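Long-range contacts in extracellular solute-binding protein (Conexibacter woesei, PDB 4P98), which probably binds a small solute, perhaps a nucleoside as in PnrA-type relatives, outside the cell membrane and delivers it to an ABC transporter: residues Gly120-Phe125 / Phe268-Leu273; Gly133-Ser138 / Ala296-Leu301; Pro151-Val156 / Gly182-Leu187. One frame throughout, in Å; residues are numbered along the deposited sequence. Where two conformers were deposited one is given.

Contact 1: residues Gly120-Phe125 / Phe268-Leu273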
# COMPACT_ATOMS: atom_id res chain seq x y z
N GLY A 120 3.90 -2.39 16.62
CA GLY A 120 4.52 -2.11 15.34
C GLY A 120 3.99 -2.95 14.19
O GLY A 120 3.39 -4.01 14.41
N TRP A 121 4.18 -2.47 12.97
CA TRP A 121 3.84 -3.27 11.80
C TRP A 121 4.74 -2.99 10.61
O TRP A 121 5.45 -1.96 10.55
CB TRP A 121 2.36 -3.13 11.42
CG TRP A 121 1.96 -1.75 10.95
CD1 TRP A 121 1.57 -0.69 11.74
CD2 TRP A 121 1.89 -1.29 9.60
NE1 TRP A 121 1.28 0.40 10.95
CE2 TRP A 121 1.48 0.06 9.63
CE3 TRP A 121 2.16 -1.88 8.35
CZ2 TRP A 121 1.32 0.83 8.46
CZ3 TRP A 121 1.99 -1.12 7.19
CH2 TRP A 121 1.57 0.22 7.26
N THR A 122 4.71 -3.92 9.67
CA THR A 122 5.51 -3.85 8.47
C THR A 122 4.77 -4.54 7.31
O THR A 122 3.76 -5.23 7.50
CB THR A 122 6.89 -4.49 8.69
OG1 THR A 122 7.74 -4.20 7.58
CG2 THR A 122 6.78 -5.98 8.85
N TYR A 123 5.29 -4.31 6.10
CA TYR A 123 4.87 -5.01 4.90
C TYR A 123 6.02 -5.04 3.91
O TYR A 123 7.00 -4.29 4.06
CB TYR A 123 3.66 -4.35 4.25
CG TYR A 123 3.93 -2.98 3.62
CD1 TYR A 123 4.13 -1.84 4.41
CD2 TYR A 123 3.95 -2.82 2.24
CE1 TYR A 123 4.36 -0.59 3.83
CE2 TYR A 123 4.17 -1.57 1.66
CZ TYR A 123 4.37 -0.46 2.46
OH TYR A 123 4.59 0.77 1.87
N ASP A 124 5.91 -5.90 2.91
CA ASP A 124 6.98 -6.07 1.93
C ASP A 124 6.52 -5.47 0.59
O ASP A 124 5.50 -5.89 0.03
CB ASP A 124 7.33 -7.55 1.76
CG ASP A 124 8.12 -8.13 2.94
OD1 ASP A 124 8.83 -7.39 3.66
OD2 ASP A 124 8.03 -9.35 3.16
N PHE A 125 7.29 -4.50 0.09
CA PHE A 125 6.98 -3.84 -1.19
C PHE A 125 6.86 -4.84 -2.33
O PHE A 125 5.97 -4.73 -3.16
CB PHE A 125 8.05 -2.80 -1.52
CG PHE A 125 8.00 -1.58 -0.65
CD1 PHE A 125 7.02 -0.62 -0.86
CD2 PHE A 125 8.91 -1.40 0.37
CE1 PHE A 125 6.96 0.51 -0.06
CE2 PHE A 125 8.86 -0.27 1.18
CZ PHE A 125 7.88 0.69 0.96
N PHE A 268 3.73 -7.21 17.03
CA PHE A 268 4.34 -6.89 15.76
C PHE A 268 3.63 -7.61 14.63
O PHE A 268 3.70 -8.84 14.51
CB PHE A 268 5.84 -7.16 15.73
CG PHE A 268 6.52 -6.53 14.56
CD1 PHE A 268 6.71 -5.16 14.53
CD2 PHE A 268 6.94 -7.29 13.48
CE1 PHE A 268 7.30 -4.55 13.44
CE2 PHE A 268 7.55 -6.68 12.39
CZ PHE A 268 7.73 -5.31 12.37
N ASP A 269 2.96 -6.83 13.79
CA ASP A 269 2.11 -7.36 12.73
C ASP A 269 2.75 -7.24 11.35
O ASP A 269 3.30 -6.18 10.98
CB ASP A 269 0.75 -6.65 12.78
CG ASP A 269 0.03 -6.85 14.10
OD1 ASP A 269 -0.08 -8.03 14.53
OD2 ASP A 269 -0.43 -5.85 14.72
N VAL A 270 2.69 -8.32 10.58
CA VAL A 270 3.08 -8.28 9.19
C VAL A 270 1.80 -8.21 8.35
O VAL A 270 0.91 -9.06 8.48
CB VAL A 270 3.92 -9.50 8.80
CG1 VAL A 270 4.36 -9.40 7.35
CG2 VAL A 270 5.14 -9.61 9.70
N LEU A 271 1.69 -7.20 7.51
CA LEU A 271 0.56 -7.11 6.59
C LEU A 271 1.02 -7.71 5.27
O LEU A 271 1.96 -7.22 4.66
CB LEU A 271 0.09 -5.66 6.41
CG LEU A 271 -0.93 -5.15 7.43
CD1 LEU A 271 -0.33 -5.07 8.83
CD2 LEU A 271 -1.46 -3.80 6.98
N ALA A 272 0.38 -8.80 4.86
CA ALA A 272 0.85 -9.57 3.71
C ALA A 272 -0.30 -10.18 2.90
O ALA A 272 -1.45 -10.13 3.31
CB ALA A 272 1.80 -10.68 4.18
N LEU A 273 0.03 -10.75 1.74
CA LEU A 273 -0.99 -11.36 0.89
C LEU A 273 -1.64 -12.53 1.59
O LEU A 273 -2.87 -12.67 1.58
CB LEU A 273 -0.39 -11.84 -0.43
CG LEU A 273 0.06 -10.73 -1.39
CD1 LEU A 273 1.00 -11.30 -2.44
CD2 LEU A 273 -1.15 -10.08 -2.02
O HOH W 1 0.82 -3.54 15.07
O HOH W 2 4.08 -8.09 3.14

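Contact 2: residues Gly133-Ser138 / Ala296-Leu301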
# COMPACT_ATOMS: atom_id res chain seq x y z
N GLY A 133 1.40 -7.93 -10.69
CA GLY A 133 1.87 -8.78 -11.77
C GLY A 133 1.00 -10.02 -11.95
O GLY A 133 0.72 -10.43 -13.07
N PHE A 134 0.57 -10.60 -10.83
CA PHE A 134 -0.32 -11.75 -10.88
C PHE A 134 -1.68 -11.40 -11.48
O PHE A 134 -2.21 -12.18 -12.27
CB PHE A 134 -0.50 -12.34 -9.48
CG PHE A 134 -1.32 -13.60 -9.47
CD1 PHE A 134 -2.68 -13.55 -9.29
CD2 PHE A 134 -0.71 -14.84 -9.65
CE1 PHE A 134 -3.45 -14.71 -9.28
CE2 PHE A 134 -1.46 -16.00 -9.65
CZ PHE A 134 -2.83 -15.94 -9.46
N VAL A 135 -2.23 -10.25 -11.12
CA VAL A 135 -3.48 -9.78 -11.72
C VAL A 135 -3.28 -9.54 -13.21
O VAL A 135 -4.13 -9.93 -14.02
CB VAL A 135 -4.03 -8.51 -11.03
CG1 VAL A 135 -5.17 -7.89 -11.83
CG2 VAL A 135 -4.53 -8.81 -9.63
N ALA A 136 -2.15 -8.93 -13.58
CA ALA A 136 -1.83 -8.69 -14.98
C ALA A 136 -1.78 -10.00 -15.78
O ALA A 136 -2.27 -10.06 -16.91
CB ALA A 136 -0.51 -7.95 -15.11
N GLY A 137 -1.19 -11.03 -15.20
CA GLY A 137 -1.08 -12.32 -15.86
C GLY A 137 -2.36 -13.13 -15.87
O GLY A 137 -2.44 -14.13 -16.56
N SER A 138 -3.36 -12.70 -15.11
CA SER A 138 -4.65 -13.39 -15.03
C SER A 138 -5.69 -12.87 -16.03
O SER A 138 -6.79 -13.41 -16.09
CB SER A 138 -5.22 -13.27 -13.62
OG SER A 138 -4.38 -13.91 -12.68
N ALA A 296 -11.59 -14.59 -7.13
CA ALA A 296 -11.42 -15.97 -6.68
C ALA A 296 -9.98 -16.43 -6.90
O ALA A 296 -9.40 -17.09 -6.05
CB ALA A 296 -12.40 -16.91 -7.39
N ARG A 297 -9.40 -16.06 -8.04
CA ARG A 297 -8.02 -16.42 -8.32
C ARG A 297 -7.03 -15.78 -7.34
O ARG A 297 -6.05 -16.41 -6.94
CB ARG A 297 -7.63 -16.03 -9.74
CG ARG A 297 -8.45 -16.70 -10.83
CD ARG A 297 -7.75 -16.56 -12.15
NE ARG A 297 -8.67 -16.68 -13.28
CZ ARG A 297 -8.28 -16.76 -14.54
NH1 ARG A 297 -6.99 -16.72 -14.86
NH2 ARG A 297 -9.19 -16.87 -15.50
N VAL A 298 -7.28 -14.53 -6.98
CA VAL A 298 -6.43 -13.83 -6.02
C VAL A 298 -6.60 -14.41 -4.61
O VAL A 298 -5.62 -14.57 -3.86
CB VAL A 298 -6.74 -12.32 -6.04
CG1 VAL A 298 -6.10 -11.61 -4.85
CG2 VAL A 298 -6.27 -11.73 -7.36
N ASP A 299 -7.85 -14.70 -4.25
CA ASP A 299 -8.15 -15.38 -3.00
C ASP A 299 -7.41 -16.71 -2.89
O ASP A 299 -6.86 -17.03 -1.83
CB ASP A 299 -9.67 -15.62 -2.84
CG ASP A 299 -10.47 -14.32 -2.69
OD1 ASP A 299 -9.89 -13.25 -2.41
OD2 ASP A 299 -11.71 -14.38 -2.84
N ALA A 300 -7.37 -17.49 -3.97
CA ALA A 300 -6.67 -18.78 -3.95
C ALA A 300 -5.16 -18.58 -3.81
O ALA A 300 -4.50 -19.32 -3.09
CB ALA A 300 -7.00 -19.60 -5.19
N LEU A 301 -4.63 -17.57 -4.50
CA LEU A 301 -3.21 -17.22 -4.35
C LEU A 301 -2.87 -16.90 -2.89
O LEU A 301 -1.84 -17.36 -2.38
CB LEU A 301 -2.84 -16.02 -5.25
CG LEU A 301 -1.51 -15.31 -4.96
CD1 LEU A 301 -0.33 -16.20 -5.30
CD2 LEU A 301 -1.42 -13.98 -5.70
O HOH W 3 -4.57 -16.52 -12.73

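Contact 3: residues Pro151-Val156 / Gly182-Leu187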
# COMPACT_ATOMS: atom_id res chain seq x y z
N PRO A 151 11.94 6.56 -9.15
CA PRO A 151 13.39 6.41 -9.04
C PRO A 151 13.79 4.97 -8.77
O PRO A 151 13.04 4.24 -8.14
CB PRO A 151 13.75 7.29 -7.84
CG PRO A 151 12.53 7.25 -6.97
CD PRO A 151 11.34 7.03 -7.88
N GLN A 152 14.98 4.57 -9.24
CA GLN A 152 15.44 3.19 -9.07
C GLN A 152 16.08 2.96 -7.71
O GLN A 152 17.22 2.50 -7.62
CB GLN A 152 16.41 2.80 -10.18
CG GLN A 152 15.76 2.80 -11.55
CD GLN A 152 16.75 2.44 -12.64
OE1 GLN A 152 17.17 3.29 -13.41
NE2 GLN A 152 17.15 1.21 -12.67
N LEU A 153 15.32 3.27 -6.66
CA LEU A 153 15.73 3.03 -5.30
C LEU A 153 15.44 1.57 -4.99
O LEU A 153 14.60 0.94 -5.67
CB LEU A 153 14.94 3.93 -4.35
CG LEU A 153 15.24 5.42 -4.45
CD1 LEU A 153 14.29 6.18 -3.54
CD2 LEU A 153 16.69 5.69 -4.08
N PRO A 154 16.13 1.00 -3.99
CA PRO A 154 15.96 -0.41 -3.70
C PRO A 154 14.50 -0.90 -3.55
O PRO A 154 14.16 -1.92 -4.14
CB PRO A 154 16.77 -0.61 -2.41
CG PRO A 154 17.83 0.43 -2.48
CD PRO A 154 17.16 1.61 -3.11
N PHE A 155 13.65 -0.19 -2.83
CA PHE A 155 12.26 -0.64 -2.65
C PHE A 155 11.47 -0.59 -3.96
O PHE A 155 10.58 -1.41 -4.16
CB PHE A 155 11.53 0.12 -1.52
CG PHE A 155 11.07 1.52 -1.88
CD1 PHE A 155 11.93 2.61 -1.76
CD2 PHE A 155 9.76 1.76 -2.29
CE1 PHE A 155 11.51 3.89 -2.08
CE2 PHE A 155 9.33 3.04 -2.59
CZ PHE A 155 10.21 4.10 -2.49
N VAL A 156 11.78 0.37 -4.84
CA VAL A 156 11.13 0.44 -6.14
C VAL A 156 11.56 -0.73 -7.03
O VAL A 156 10.72 -1.41 -7.63
CB VAL A 156 11.43 1.79 -6.83
CG1 VAL A 156 10.79 1.84 -8.21
CG2 VAL A 156 10.92 2.93 -5.97
N GLY A 182 12.80 8.24 -12.78
CA GLY A 182 13.87 8.83 -11.98
C GLY A 182 13.39 9.72 -10.84
O GLY A 182 14.21 10.23 -10.08
N ARG A 183 12.07 9.91 -10.71
CA ARG A 183 11.48 10.89 -9.78
C ARG A 183 10.27 10.32 -9.09
O ARG A 183 9.61 9.44 -9.63
CB ARG A 183 11.02 12.13 -10.55
CG ARG A 183 12.12 12.87 -11.28
CD ARG A 183 12.99 13.65 -10.32
NE ARG A 183 13.85 14.60 -11.03
CZ ARG A 183 15.12 14.38 -11.40
NH1 ARG A 183 15.74 13.23 -11.12
NH2 ARG A 183 15.78 15.33 -12.05
N PHE A 184 9.95 10.84 -7.90
CA PHE A 184 8.64 10.57 -7.30
C PHE A 184 7.61 11.58 -7.80
O PHE A 184 7.91 12.76 -7.88
CB PHE A 184 8.69 10.68 -5.78
CG PHE A 184 9.46 9.58 -5.10
CD1 PHE A 184 9.08 8.26 -5.25
CD2 PHE A 184 10.52 9.88 -4.26
CE1 PHE A 184 9.76 7.24 -4.59
CE2 PHE A 184 11.22 8.87 -3.61
CZ PHE A 184 10.83 7.55 -3.77
N TYR A 185 6.42 11.11 -8.16
CA TYR A 185 5.26 11.98 -8.40
C TYR A 185 5.50 12.98 -9.55
O TYR A 185 4.97 14.08 -9.51
CB TYR A 185 4.90 12.72 -7.10
CG TYR A 185 3.48 13.26 -6.98
CD1 TYR A 185 2.38 12.52 -7.40
CD2 TYR A 185 3.23 14.52 -6.41
CE1 TYR A 185 1.09 13.02 -7.28
CE2 TYR A 185 1.95 15.02 -6.28
CZ TYR A 185 0.88 14.26 -6.72
OH TYR A 185 -0.41 14.72 -6.61
N ASP A 186 6.30 12.61 -10.55
CA ASP A 186 6.46 13.43 -11.75
C ASP A 186 5.50 12.90 -12.79
O ASP A 186 5.84 12.04 -13.59
CB ASP A 186 7.89 13.41 -12.29
CG ASP A 186 8.12 14.46 -13.38
OD1 ASP A 186 7.22 14.72 -14.21
OD2 ASP A 186 9.22 15.02 -13.41
N LEU A 187 4.28 13.41 -12.76
CA LEU A 187 3.20 12.84 -13.54
C LEU A 187 3.44 13.04 -15.03
O LEU A 187 3.04 12.21 -15.84
CB LEU A 187 1.87 13.44 -13.10
CG LEU A 187 1.51 13.25 -11.63
CD1 LEU A 187 0.15 13.85 -11.34
CD2 LEU A 187 1.49 11.78 -11.21

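Contact 1: residues Gly120-Phe125 / Phe268-Leu273
Gly-120 O receives the first rung of a parallel ladder from Asp-269 N, at 2.9 Å. The next rung runs from Thr-122 N to Asp-269 O. Leu-271 N reaches Thr-122 O at 2.9 Å with an almost straight N-H...O angle of 177°. Beyond this last direct bond a water continues the link, accepting from Asp-124 N and donating to Leu-271 O. At the other end a second water donates both to Gly-120 O and to Asp-269 OD2, the latter at 2.6 Å.

On one face of the sheet, Thr-122 CG2 lies 3.7 Å from Phe-268 CE2. With CG anti to the backbone N (chi1 -166°), the Phe-268 ring leans over the neighbouring strand, where CD1 comes within 3.5 Å of Gly-120 O. On the other face, the CE3 corner of the Trp-121 indole meets Leu-271 CD1 at 4.1 Å. Thr-122 OG1 bonds to Gly-106 O, outside the pair.

Strand 268-271, from late in the chain, thereby joins one edge of the six-stranded parallel sheet, as in Rossmann-like lobes of this family. Helix 249-261 packs on the face bearing Trp-121, Asp-269 and Leu-271, through Tyr-255 and Thr-251, while strand 101-105 flanks strand 118-123.

Contact 2: residues Gly133-Ser138 / Ala296-Leu301
Ser-138 OG takes part in two hydrogen bonds, one donated and one accepted, and the second leads across to Arg-297. The hydroxyl donates to Phe-134 O at 2.8 Å, back into its own helix, and receives a bond from a water whose oxygen is 2.6 Å from OG. That water accepts in turn from Arg-297 NH1 at 3.2 Å, lying in the guanidinium plane at its edge. The carbonyl of Ser-138 stands instead over a guanidinium face, 3.5 Å from O to NH1, with no hydrogen bond between them. The Arg-297 chain is extended from CG to NE, which carries the guanidinium alongside Ser-138, at the C-terminal end of helix 125-137; NE forms a salt bridge with Asp-293.

Deeper in, Leu-301 CD2 sits over one face of the Phe-134 ring, 3.9 Å from the centroid and 16° off the normal, a CH-pi contact. Phe-134 holds CG anti to its backbone N (chi1 -175°), which sends the ring across toward helix 294-307. Val-298 CG2 approaches that ring at its edge and meets Val-135 CG2 at 4.1 Å.

The axes of the short helical segments approach to 10.8 Å, with 137° between their N-to-C directions. No direct hydrogen bond crosses between them, implying a mainly apolar helix-helix interface, with a water-mediated hydrogen-bond link, and the carbonyl of Ser-138 over the guanidinium, at the Ser-138 end.

Contact 3: residues Pro151-Val156 / Gly182-Leu187
Two loops that follow neighbouring parallel strands, 144-149 and 175-180, meet here at the C-terminal edge of the five-stranded sheet, and Pro-151 and Phe-184 carry most of the meeting. Pro-151 CG lies above one face of the Phe-184 ring, 3.7 Å from the centroid and 16° off the normal, which defines a CH-pi contact. CD of the same pyrrolidine lies 3.4 Å from Arg-183 O, so the proline touches both the ring and the main chain of the other loop.

The far end of the Phe-184 ring, CZ, gathers two more partners. Leu-153 CD1 reaches it at 3.7 Å, its side chain crossing that of Phe-184 at about a right angle. Phe-155 comes from the opposite direction, and its CZ is 3.7 Å from Phe-184 CZ; each atom lies near the plane of the other ring, so the two phenyls meet edge to edge rather than stacking. In Phe-155, CG stands between the backbone N and the carbonyl carbon (chi1 77°), which swings the ring out to this encounter.

Behind these side chains, Gln-152 centres an inverse gamma turn, closed by a weak bond from Leu-153 N to Pro-151 O, and Leu-153 takes the N-cap position of helix 154-170. Gly-182 is tied by a backbone hydrogen bond to Gly-150. Strand 144-149, helix 154-170 and strand 175-180 form a beta-alpha-beta unit, the repeating element of the Rossmann-like lobes of type I solute-binding proteins, with the contact at the C-terminal ends of its two parallel strands.

Overall arrangement
Contact 1 belongs to the six-stranded lobe, contact 3 to the five-stranded one, and contact 2 packs two helices of the latter's side. Strand 118-123 runs on into helix 125-137, and strand 268-271 is followed by helix 294-307, so contacts 1 and 2, with centres 20 Å apart, use the same two crossings between lobes. This is consistent with the hinge of a type I periplasmic binding protein. Contact 3, nested in sequence inside both, meets contact 1 where Phe-125 CD2 lies 3.6 Å from Phe-155 CB. Contacts 2 and 3 remain about 12 Å apart at their nearest atoms. In this family the solute is expected in the cleft between lobes.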